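Local coordinates for 2-C-methyl-D-erythritol 4-phosphate cytidylyltransferase (PDB 4KT7), which probably transfers the cytidylyl group of CTP to 2-C-methyl-D-erythritol 4-phosphate, releasing diphosphate, in the DXP pathway of isoprenoid biosynthesis, at residues L175-A178 against M179-Y183; S91-E94 against G95-L99; D70-E73 against K74-G77; D193-L196 against F197-D201. All blocks are in the same frame, centred on the assembly; numbering follows the deposited sequence.

Contact 1: residues L175-A178 against M179-Y183; sequences LIYA and MYEKY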
loop_
_atom_site.group_PDB
_atom_site.type_symbol
_atom_site.label_atom_id
_atom_site.label_comp_id
_atom_site.label_asym_id
_atom_site.label_seq_id
_atom_site.Cartn_x
_atom_site.Cartn_y
_atom_site.Cartn_z
ATOM N N LEU A 175 14.029 16.795 21.466
ATOM C CA LEU A 175 14.745 16.008 20.493
ATOM C C LEU A 175 14.232 16.291 19.098
ATOM O O LEU A 175 15.012 16.654 18.229
ATOM C CB LEU A 175 14.624 14.529 20.821
ATOM C CG LEU A 175 15.481 13.592 19.973
ATOM C CD1 LEU A 175 16.924 14.064 19.972
ATOM C CD2 LEU A 175 15.384 12.168 20.540
ATOM N N ILE A 176 12.924 16.140 18.873
ATOM C CA ILE A 176 12.391 16.396 17.539
ATOM C C ILE A 176 12.582 17.844 17.110
ATOM O O ILE A 176 12.886 18.107 15.947
ATOM C CB ILE A 176 10.919 15.946 17.369
ATOM C CG1 ILE A 176 10.551 15.859 15.890
ATOM C CG2 ILE A 176 9.964 16.878 18.082
ATOM C CD1 ILE A 176 11.441 14.884 15.115
ATOM N N TYR A 177 12.444 18.789 18.042
ATOM C CA TYR A 177 12.694 20.184 17.706
ATOM C C TYR A 177 14.153 20.369 17.282
ATOM O O TYR A 177 14.433 21.056 16.294
ATOM C CB TYR A 177 12.372 21.101 18.892
ATOM C CG TYR A 177 12.316 22.582 18.547
ATOM C CD1 TYR A 177 13.478 23.341 18.433
ATOM C CD2 TYR A 177 11.094 23.231 18.359
ATOM C CE1 TYR A 177 13.425 24.705 18.128
ATOM C CE2 TYR A 177 11.035 24.600 18.072
ATOM C CZ TYR A 177 12.199 25.325 17.954
ATOM O OH TYR A 177 12.137 26.667 17.656
ATOM N N ALA A 178 15.085 19.774 18.027
ATOM C CA ALA A 178 16.509 19.908 17.687
ATOM C C ALA A 178 16.809 19.276 16.321
ATOM O O ALA A 178 17.555 19.830 15.505
ATOM C CB ALA A 178 17.390 19.279 18.771
HETATM N N MSE A 179 16.218 18.119 16.073
HETATM C CA MSE A 179 16.376 17.437 14.791
HETATM C C MSE A 179 15.844 18.321 13.668
HETATM O O MSE A 179 16.415 18.362 12.580
HETATM C CB MSE A 179 15.595 16.115 14.788
HETATM C CG MSE A 179 16.126 14.981 15.695
HETATM SE SE MSE A 179 17.953 14.525 15.231
HETATM C CE MSE A 179 18.830 15.621 16.587
ATOM N N TYR A 180 14.737 19.014 13.935
ATOM C CA TYR A 180 14.127 19.887 12.940
ATOM C C TYR A 180 15.022 21.069 12.583
ATOM O O TYR A 180 15.143 21.449 11.404
ATOM C CB TYR A 180 12.722 20.334 13.380
ATOM C CG TYR A 180 11.653 19.693 12.530
ATOM C CD1 TYR A 180 11.167 18.432 12.827
ATOM C CD2 TYR A 180 11.191 20.320 11.380
ATOM C CE1 TYR A 180 10.200 17.823 12.026
ATOM C CE2 TYR A 180 10.242 19.725 10.572
ATOM C CZ TYR A 180 9.753 18.475 10.897
ATOM O OH TYR A 180 8.809 17.882 10.087
ATOM N N GLU A 181 15.680 21.639 13.584
ATOM C CA GLU A 181 16.622 22.716 13.297
ATOM C C GLU A 181 17.795 22.221 12.459
ATOM O O GLU A 181 18.234 22.914 11.550
ATOM C CB GLU A 181 17.110 23.355 14.589
ATOM C CG GLU A 181 16.004 24.046 15.339
ATOM C CD GLU A 181 16.520 24.838 16.535
ATOM O OE1 GLU A 181 16.996 24.207 17.513
ATOM O OE2 GLU A 181 16.450 26.090 16.487
ATOM N N LYS A 182 18.296 21.023 12.759
ATOM C CA LYS A 182 19.317 20.391 11.927
ATOM C C LYS A 182 18.827 20.158 10.501
ATOM O O LYS A 182 19.555 20.384 9.538
ATOM C CB LYS A 182 19.743 19.048 12.517
ATOM C CG LYS A 182 20.707 19.153 13.677
ATOM C CD LYS A 182 20.993 17.776 14.238
ATOM C CE LYS A 182 22.251 17.789 15.069
ATOM N NZ LYS A 182 23.457 18.199 14.270
ATOM N N TYR A 183 17.595 19.693 10.371
ATOM C CA TYR A 183 17.004 19.477 9.047
ATOM C C TYR A 183 16.922 20.758 8.229
ATOM O O TYR A 183 17.243 20.770 7.036
ATOM C CB TYR A 183 15.609 18.867 9.177
ATOM C CG TYR A 183 14.908 18.705 7.847
ATOM C CD1 TYR A 183 15.301 17.716 6.951
ATOM C CD2 TYR A 183 13.866 19.544 7.479
ATOM C CE1 TYR A 183 14.669 17.564 5.730
ATOM C CE2 TYR A 183 13.229 19.400 6.251
ATOM C CZ TYR A 183 13.634 18.408 5.383
ATOM O OH TYR A 183 13.007 18.252 4.164
#

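Contact 2: residues S91-E94 against G95-L99; sequences STFE and GLKAL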
loop_
_atom_site.group_PDB
_atom_site.type_symbol
_atom_site.label_atom_id
_atom_site.label_comp_id
_atom_site.label_asym_id
_atom_site.label_seq_id
_atom_site.Cartn_x
_atom_site.Cartn_y
_atom_site.Cartn_z
ATOM N N SER A 91 5.686 23.370 7.437
ATOM C CA SER A 91 4.434 23.415 8.172
ATOM C C SER A 91 4.570 22.829 9.582
ATOM O O SER A 91 4.140 23.438 10.573
ATOM C CB SER A 91 3.343 22.686 7.389
ATOM O OG SER A 91 2.956 23.482 6.274
ATOM N N THR A 92 5.173 21.655 9.685
ATOM C CA THR A 92 5.365 21.024 10.984
ATOM C C THR A 92 6.173 21.938 11.915
ATOM O O THR A 92 5.850 22.089 13.097
ATOM C CB THR A 92 6.061 19.680 10.785
ATOM O OG1 THR A 92 5.182 18.861 10.006
ATOM C CG2 THR A 92 6.393 18.998 12.127
ATOM N N PHE A 93 7.195 22.589 11.372
ATOM C CA PHE A 93 8.017 23.480 12.187
ATOM C C PHE A 93 7.253 24.676 12.718
ATOM O O PHE A 93 7.499 25.114 13.847
ATOM C CB PHE A 93 9.237 23.963 11.424
ATOM C CG PHE A 93 10.293 24.564 12.306
ATOM C CD1 PHE A 93 10.920 23.797 13.265
ATOM C CD2 PHE A 93 10.653 25.894 12.174
ATOM C CE1 PHE A 93 11.907 24.344 14.087
ATOM C CE2 PHE A 93 11.633 26.451 12.984
ATOM C CZ PHE A 93 12.253 25.675 13.943
ATOM N N GLU A 94 6.327 25.218 11.930
ATOM C CA GLU A 94 5.469 26.290 12.444
ATOM C C GLU A 94 4.651 25.746 13.612
ATOM O O GLU A 94 4.393 26.452 14.593
ATOM C CB GLU A 94 4.506 26.811 11.371
ATOM C CG GLU A 94 5.133 27.606 10.256
ATOM C CD GLU A 94 5.979 28.759 10.769
ATOM O OE1 GLU A 94 5.432 29.662 11.453
ATOM O OE2 GLU A 94 7.196 28.754 10.491
ATOM N N GLY A 95 4.228 24.486 13.496
ATOM C CA GLY A 95 3.491 23.843 14.573
ATOM C C GLY A 95 4.393 23.691 15.792
ATOM O O GLY A 95 3.967 23.975 16.912
ATOM N N LEU A 96 5.632 23.245 15.581
ATOM C CA LEU A 96 6.580 23.044 16.686
ATOM C C LEU A 96 6.964 24.337 17.389
ATOM O O LEU A 96 7.176 24.340 18.610
ATOM C CB LEU A 96 7.856 22.349 16.210
ATOM C CG LEU A 96 7.747 20.887 15.755
ATOM C CD1 LEU A 96 9.011 20.517 14.998
ATOM C CD2 LEU A 96 7.564 19.932 16.952
ATOM N N LYS A 97 7.064 25.430 16.631
ATOM C CA LYS A 97 7.382 26.743 17.203
ATOM C C LYS A 97 6.267 27.281 18.094
ATOM O O LYS A 97 6.513 28.116 18.980
ATOM C CB LYS A 97 7.646 27.762 16.079
ATOM C CG LYS A 97 9.065 27.739 15.514
ATOM C CD LYS A 97 9.292 28.947 14.585
ATOM C CE LYS A 97 8.523 28.788 13.295
ATOM N NZ LYS A 97 8.636 29.978 12.392
ATOM N N ALA A 98 5.039 26.830 17.850
ATOM C CA ALA A 98 3.866 27.360 18.559
ATOM C C ALA A 98 3.472 26.564 19.807
ATOM O O ALA A 98 2.462 26.859 20.445
ATOM C CB ALA A 98 2.673 27.457 17.614
ATOM N N LEU A 99 4.263 25.556 20.154
ATOM C CA LEU A 99 3.947 24.708 21.305
ATOM C C LEU A 99 4.136 25.477 22.616
ATOM O O LEU A 99 4.997 26.357 22.718
ATOM C CB LEU A 99 4.802 23.424 21.310
ATOM C CG LEU A 99 4.617 22.462 20.123
ATOM C CD1 LEU A 99 5.430 21.185 20.277
ATOM C CD2 LEU A 99 3.150 22.119 19.938
#

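Contact 3: residues D70-E73 against K74-G77; sequences DILE and KYDG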
loop_
_atom_site.group_PDB
_atom_site.type_symbol
_atom_site.label_atom_id
_atom_site.label_comp_id
_atom_site.label_asym_id
_atom_site.label_seq_id
_atom_site.Cartn_x
_atom_site.Cartn_y
_atom_site.Cartn_z
ATOM N N ASP A 70 -14.830 28.500 12.390
ATOM C CA ASP A 70 -16.190 27.991 12.561
ATOM C C ASP A 70 -16.145 26.575 13.122
ATOM O O ASP A 70 -16.940 26.196 13.980
ATOM C CB ASP A 70 -16.939 27.990 11.228
ATOM C CG ASP A 70 -17.232 29.389 10.713
ATOM O OD1 ASP A 70 -17.150 30.354 11.505
ATOM O OD2 ASP A 70 -17.560 29.514 9.513
ATOM N N ILE A 71 -15.198 25.796 12.628
ATOM C CA ILE A 71 -15.031 24.437 13.091
ATOM C C ILE A 71 -14.579 24.433 14.550
ATOM O O ILE A 71 -15.072 23.640 15.357
ATOM C CB ILE A 71 -14.055 23.677 12.176
ATOM C CG1 ILE A 71 -14.777 23.284 10.877
ATOM C CG2 ILE A 71 -13.466 22.459 12.877
ATOM C CD1 ILE A 71 -13.835 22.907 9.744
ATOM N N LEU A 72 -13.687 25.357 14.903
ATOM C CA LEU A 72 -13.115 25.385 16.252
ATOM C C LEU A 72 -14.068 25.868 17.344
ATOM O O LEU A 72 -13.831 25.605 18.526
ATOM C CB LEU A 72 -11.818 26.201 16.284
ATOM C CG LEU A 72 -10.633 25.478 15.657
ATOM C CD1 LEU A 72 -9.345 26.277 15.804
ATOM C CD2 LEU A 72 -10.488 24.123 16.317
ATOM N N GLU A 73 -15.141 26.557 16.963
ATOM C CA GLU A 73 -16.097 27.061 17.952
ATOM C C GLU A 73 -16.787 25.924 18.690
ATOM O O GLU A 73 -17.156 26.058 19.854
ATOM C CB GLU A 73 -17.159 27.943 17.297
ATOM C CG GLU A 73 -16.644 29.268 16.794
ATOM C CD GLU A 73 -17.766 30.237 16.510
ATOM O OE1 GLU A 73 -18.781 29.818 15.907
ATOM O OE2 GLU A 73 -17.642 31.415 16.904
ATOM N N LYS A 74 -16.966 24.807 17.999
ATOM C CA LYS A 74 -17.631 23.645 18.579
ATOM C C LYS A 74 -16.782 22.998 19.688
ATOM O O LYS A 74 -17.298 22.262 20.535
ATOM C CB LYS A 74 -18.011 22.651 17.464
ATOM C CG LYS A 74 -17.644 21.193 17.717
ATOM C CD LYS A 74 -18.217 20.268 16.637
ATOM C CE LYS A 74 -17.922 18.801 16.962
ATOM N NZ LYS A 74 -18.335 17.854 15.883
ATOM N N TYR A 75 -15.485 23.307 19.709
ATOM C CA TYR A 75 -14.586 22.709 20.700
ATOM C C TYR A 75 -14.258 23.615 21.897
ATOM O O TYR A 75 -13.925 24.795 21.736
ATOM C CB TYR A 75 -13.307 22.195 20.029
ATOM C CG TYR A 75 -13.580 21.167 18.950
ATOM C CD1 TYR A 75 -13.815 19.835 19.271
ATOM C CD2 TYR A 75 -13.620 21.529 17.617
ATOM C CE1 TYR A 75 -14.075 18.893 18.286
ATOM C CE2 TYR A 75 -13.881 20.596 16.631
ATOM C CZ TYR A 75 -14.105 19.281 16.969
ATOM O OH TYR A 75 -14.361 18.360 15.974
ATOM N N ASP A 76 -14.354 23.037 23.094
ATOM C CA ASP A 76 -14.058 23.734 24.347
ATOM C C ASP A 76 -12.558 23.799 24.645
ATOM O O ASP A 76 -12.066 24.774 25.220
ATOM C CB ASP A 76 -14.735 23.018 25.521
ATOM C CG ASP A 76 -16.220 22.790 25.303
ATOM O OD1 ASP A 76 -16.884 23.670 24.714
ATOM O OD2 ASP A 76 -16.723 21.728 25.732
ATOM N N GLY A 77 -11.846 22.745 24.255
ATOM C CA GLY A 77 -10.498 22.494 24.732
ATOM C C GLY A 77 -9.418 23.510 24.419
ATOM O O GLY A 77 -9.671 24.574 23.842
#

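Contact 4: residues D193-L196 against F197-D201; sequences DSQL and FEFFD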
loop_
_atom_site.group_PDB
_atom_site.type_symbol
_atom_site.label_atom_id
_atom_site.label_comp_id
_atom_site.label_asym_id
_atom_site.label_seq_id
_atom_site.Cartn_x
_atom_site.Cartn_y
_atom_site.Cartn_z
ATOM N N ASP A 193 9.112 12.459 9.456
ATOM C CA ASP A 193 9.922 13.035 10.527
ATOM C C ASP A 193 10.832 12.011 11.179
ATOM O O ASP A 193 11.911 12.360 11.646
ATOM C CB ASP A 193 9.058 13.684 11.615
ATOM C CG ASP A 193 8.210 14.822 11.091
ATOM O OD1 ASP A 193 8.651 15.518 10.150
ATOM O OD2 ASP A 193 7.103 15.031 11.638
ATOM N N SER A 194 10.400 10.752 11.248
ATOM C CA SER A 194 11.221 9.771 11.961
ATOM C C SER A 194 12.489 9.420 11.194
ATOM O O SER A 194 13.443 8.917 11.787
ATOM C CB SER A 194 10.440 8.497 12.297
ATOM O OG SER A 194 10.268 7.693 11.142
ATOM N N GLN A 195 12.526 9.702 9.892
ATOM C CA GLN A 195 13.748 9.432 9.122
ATOM C C GLN A 195 14.851 10.410 9.532
ATOM O O GLN A 195 16.043 10.172 9.276
ATOM C CB GLN A 195 13.505 9.489 7.605
ATOM C CG GLN A 195 14.697 8.948 6.787
ATOM C CD GLN A 195 14.456 8.984 5.295
ATOM O OE1 GLN A 195 13.687 9.809 4.799
ATOM N NE2 GLN A 195 15.114 8.079 4.566
ATOM N N LEU A 196 14.466 11.497 10.200
ATOM C CA LEU A 196 15.466 12.431 10.717
ATOM C C LEU A 196 16.463 11.683 11.606
ATOM O O LEU A 196 17.647 12.017 11.662
ATOM C CB LEU A 196 14.794 13.571 11.487
ATOM C CG LEU A 196 14.019 14.575 10.616
ATOM C CD1 LEU A 196 13.356 15.647 11.489
ATOM C CD2 LEU A 196 14.940 15.234 9.607
ATOM N N PHE A 197 15.989 10.634 12.266
ATOM C CA PHE A 197 16.837 9.889 13.176
ATOM C C PHE A 197 17.949 9.157 12.459
ATOM O O PHE A 197 19.027 8.959 13.020
ATOM C CB PHE A 197 15.995 8.962 14.052
ATOM C CG PHE A 197 15.263 9.695 15.130
ATOM C CD1 PHE A 197 14.184 10.513 14.820
ATOM C CD2 PHE A 197 15.666 9.596 16.450
ATOM C CE1 PHE A 197 13.526 11.217 15.818
ATOM C CE2 PHE A 197 15.000 10.291 17.445
ATOM C CZ PHE A 197 13.936 11.110 17.118
ATOM N N GLU A 198 17.696 8.778 11.209
ATOM C CA GLU A 198 18.713 8.109 10.415
ATOM C C GLU A 198 19.680 9.119 9.846
ATOM O O GLU A 198 20.891 8.903 9.856
ATOM C CB GLU A 198 18.070 7.293 9.289
ATOM C CG GLU A 198 17.261 6.109 9.787
ATOM C CD GLU A 198 16.314 5.559 8.725
ATOM O OE1 GLU A 198 16.795 5.070 7.663
ATOM O OE2 GLU A 198 15.083 5.616 8.957
ATOM N N PHE A 199 19.166 10.240 9.361
ATOM C CA PHE A 199 20.052 11.241 8.757
ATOM C C PHE A 199 21.049 11.827 9.752
ATOM O O PHE A 199 22.163 12.200 9.390
ATOM C CB PHE A 199 19.250 12.373 8.115
ATOM C CG PHE A 199 18.677 12.012 6.780
ATOM C CD1 PHE A 199 19.512 11.627 5.738
ATOM C CD2 PHE A 199 17.311 12.066 6.557
ATOM C CE1 PHE A 199 18.991 11.284 4.493
ATOM C CE2 PHE A 199 16.781 11.731 5.315
ATOM C CZ PHE A 199 17.623 11.335 4.284
ATOM N N PHE A 200 20.659 11.907 11.013
ATOM C CA PHE A 200 21.558 12.544 11.971
ATOM C C PHE A 200 22.180 11.558 12.937
ATOM O O PHE A 200 22.605 11.930 14.017
ATOM C CB PHE A 200 20.863 13.709 12.670
ATOM C CG PHE A 200 20.416 14.761 11.711
ATOM C CD1 PHE A 200 21.348 15.518 11.013
ATOM C CD2 PHE A 200 19.072 14.950 11.440
ATOM C CE1 PHE A 200 20.937 16.481 10.086
ATOM C CE2 PHE A 200 18.658 15.912 10.516
ATOM C CZ PHE A 200 19.591 16.672 9.840
ATOM N N ASP A 201 22.229 10.294 12.518
ATOM C CA ASP A 201 23.047 9.297 13.186
ATOM C C ASP A 201 22.648 9.075 14.636
ATOM O O ASP A 201 23.501 8.875 15.497
ATOM C CB ASP A 201 24.516 9.697 13.074
ATOM C CG ASP A 201 25.049 9.506 11.664
ATOM O OD1 ASP A 201 24.454 8.685 10.931
ATOM O OD2 ASP A 201 26.044 10.163 11.288
HETATM O O HOH W 1 13.063 6.013 10.664
HETATM O O HOH W 2 17.064 6.350 5.624
#

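Contact 1: residues L175-A178 against M179-Y183
L175 and M179 meet through both backbone and side chain, one full turn apart on the alpha-helix 173-184. Four successive i to i+4 hydrogen bonds build this part of the helix. The first, from M179 N to L175 O, is 2.9 Å long and nearly straight, with an N-H...O angle of 164°. Y180, E181 and K182 donate in the same way to I176, Y177 and A178.

Apolar side chains pair up one turn apart. M179, present as selenomethionine, is bent at chi2 and chi3, which folds its chain back beside L175 and brings CE to 4.2 Å from L175 CD1. I176 and Y180 also lie side by side: I176 CG1 is 4.0 Å from CD1 of Y180. Besides this apolar pairing, the same ring edge faces the backbone oxygen I176 O in plane, with Y180 CD1 at 3.6 Å.

A polar group meets a ring on the outer side. With CG of Y177 anti to the backbone N (chi1 -168°), its ring leans toward the next turn, and CE1 comes to 3.5 Å from CD of E181. The carboxylate and ring planes are 64° apart, so this is an oblique contact and not a stack.

Y180 OH bonds to D193, and its ring packs on T92 and L96 of helix 88-97. L175, M179 and Y183 turn to helix 196-199. Helix 173-184, entered directly from strand 168-172, is thereby wedged between these two helices.

Contact 2: residues S91-E94 against G95-L99
E94 OE2 takes the ammonium group of K97 at 2.7 Å from NZ, a salt bridge between residues three apart on alpha-helix 88-97. This helix forms the crossover of a beta-alpha-beta unit, leaving strand 79-83 at one edge of the parallel part of the sheet and leading to strand 105-110. NZ arrives on the syn side of OE2, 27° out of the carboxylate plane. Both chains must bend to meet: E94 turns at chi2 (-54°) and K97 at chi3, so that they run side by side in the same direction. An alanine in place of E94 would probably leave the K97 ammonium without this anionic mate and its end less fixed.

The methylenes of K97 also serve the ring of F93. K97 CG stands 3.8 Å above one ring face, offset toward the rim, a CH-pi contact in which the lysine passes at about a right angle to the phenylalanine. Ring atom CD1 of F93 meets L96 CD1 at 4.2 Å.

Backbone bonds from G95, L96 and K97 to S91, T92 and F93 keep the helical repeat, and A98 N to E94 O is weak where the helix gives out. On the inner side L96 packs on I13 of strand 10-16, and L96 CG lies 3.5 Å from T92 O, the same oxygen that receives L96 N at 2.7 Å.

Contact 3: residues D70-E73 against K74-G77
I71 and Y75 meet where helix 65-73 runs out, the tyrosine ring lying against the I71 carbonyl. Y75 CG is anti to the carbonyl carbon (chi1 -58°), which carries the ring back beside the helix. Its CD2 comes to 3.4 Å from I71 O, approached obliquely, while I71 CG2 touches CE2 of the ring at 4.2 Å. L72 comes from a different direction: its CA lies at the ring edge, near the ring plane, and its CD2 is 4.3 Å from Y75 CD2.

K74 runs along the tyrosine. Its CG sits 3.9 Å above the middle of one face of the Y75 ring; beyond CG the chain is extended, and lysine and tyrosine point much the same way. The first torsion of K74, 132°, departs from the staggered positions. Both tips end at D45, whose OD1 forms a salt bridge with K74 NZ and a hydrogen bond with Y75 OH. The nearby carboxylate would favour the charged form of the lysine.

Two i to i+3 backbone bonds accompany these side-chain contacts. Y75 N reaches L72 O at 3.1 Å, from well above the carbonyl plane, and K74 N to I71 O is weak.

The turn lies in the unit strand 55-60, helix 65-73, strand 79-83. L72 packs inward on I79 and Y81 of strand 79-83, while Y75 rests on L44 and S48 of helix 39-48, so the turn lies between helix 39-48 and strand 79-83.

Contact 4: residues D193-L196 against F197-D201
Q195 O accepts two backbone donors from different directions. F199 N lies nearly in line with the carbonyl at 3.1 Å, whereas E198 N, at 2.9 Å, stands above the carbonyl plane, 60° out of it. The same residue also offers its side chain: CG anti to the backbone N (chi1 -169°), with the chain extended beyond it, lays the amide alongside F199, one turn on, with Q195 CD 3.6 Å from F199 CE2. Amide and ring planes are 45° apart. Q195 OE1 is held by T191 N, and NE2 donates to a water at 2.8 Å. An alanine here would probably leave T191 N without its acceptor and uncover this part of the F199 ring.

These bonds start the short helix 196-199, which ends in a Schellman motif: R202 N turns back to F197 O and D201 N to E198 O, with D201 at positive phi as the C-prime residue. L196 and F200, one turn apart, lie side by side, L196 CD2 meeting F200 CE2 at 3.9 Å, and CD2 of the F200 ring is 3.3 Å from L196 O.

At the E198 carboxylate a second water joins S194 OG to OE2, which it reaches at 2.7 Å. E198 OE2 also bonds to T156 of the second subunit, and S194 OG to K145 of that subunit, so this side faces the dimer partner's arm formed by strands 144-147 and 153-155.

In the fold
Contacts 1, 2 and 4 form one cluster, while contact 3 stands apart, its centre about 31 Å from that of contact 1 and about 35 Å from that of contact 4. Contact 1 is the middle member. Y180 joins all three, its CD1 3.7 Å from L96 CD1 of contact 2 and its hydroxyl bonded to D193 of contact 4, which also forms a salt bridge with R88. Y177 OH meets F93 CZ at 3.8 Å. Contact 4 continues the cluster to the subunit interface, with a sodium ion about 9 Å from the E198 side chain. Contact 3 lies beyond contact 2, nearest atoms about 12 Å apart.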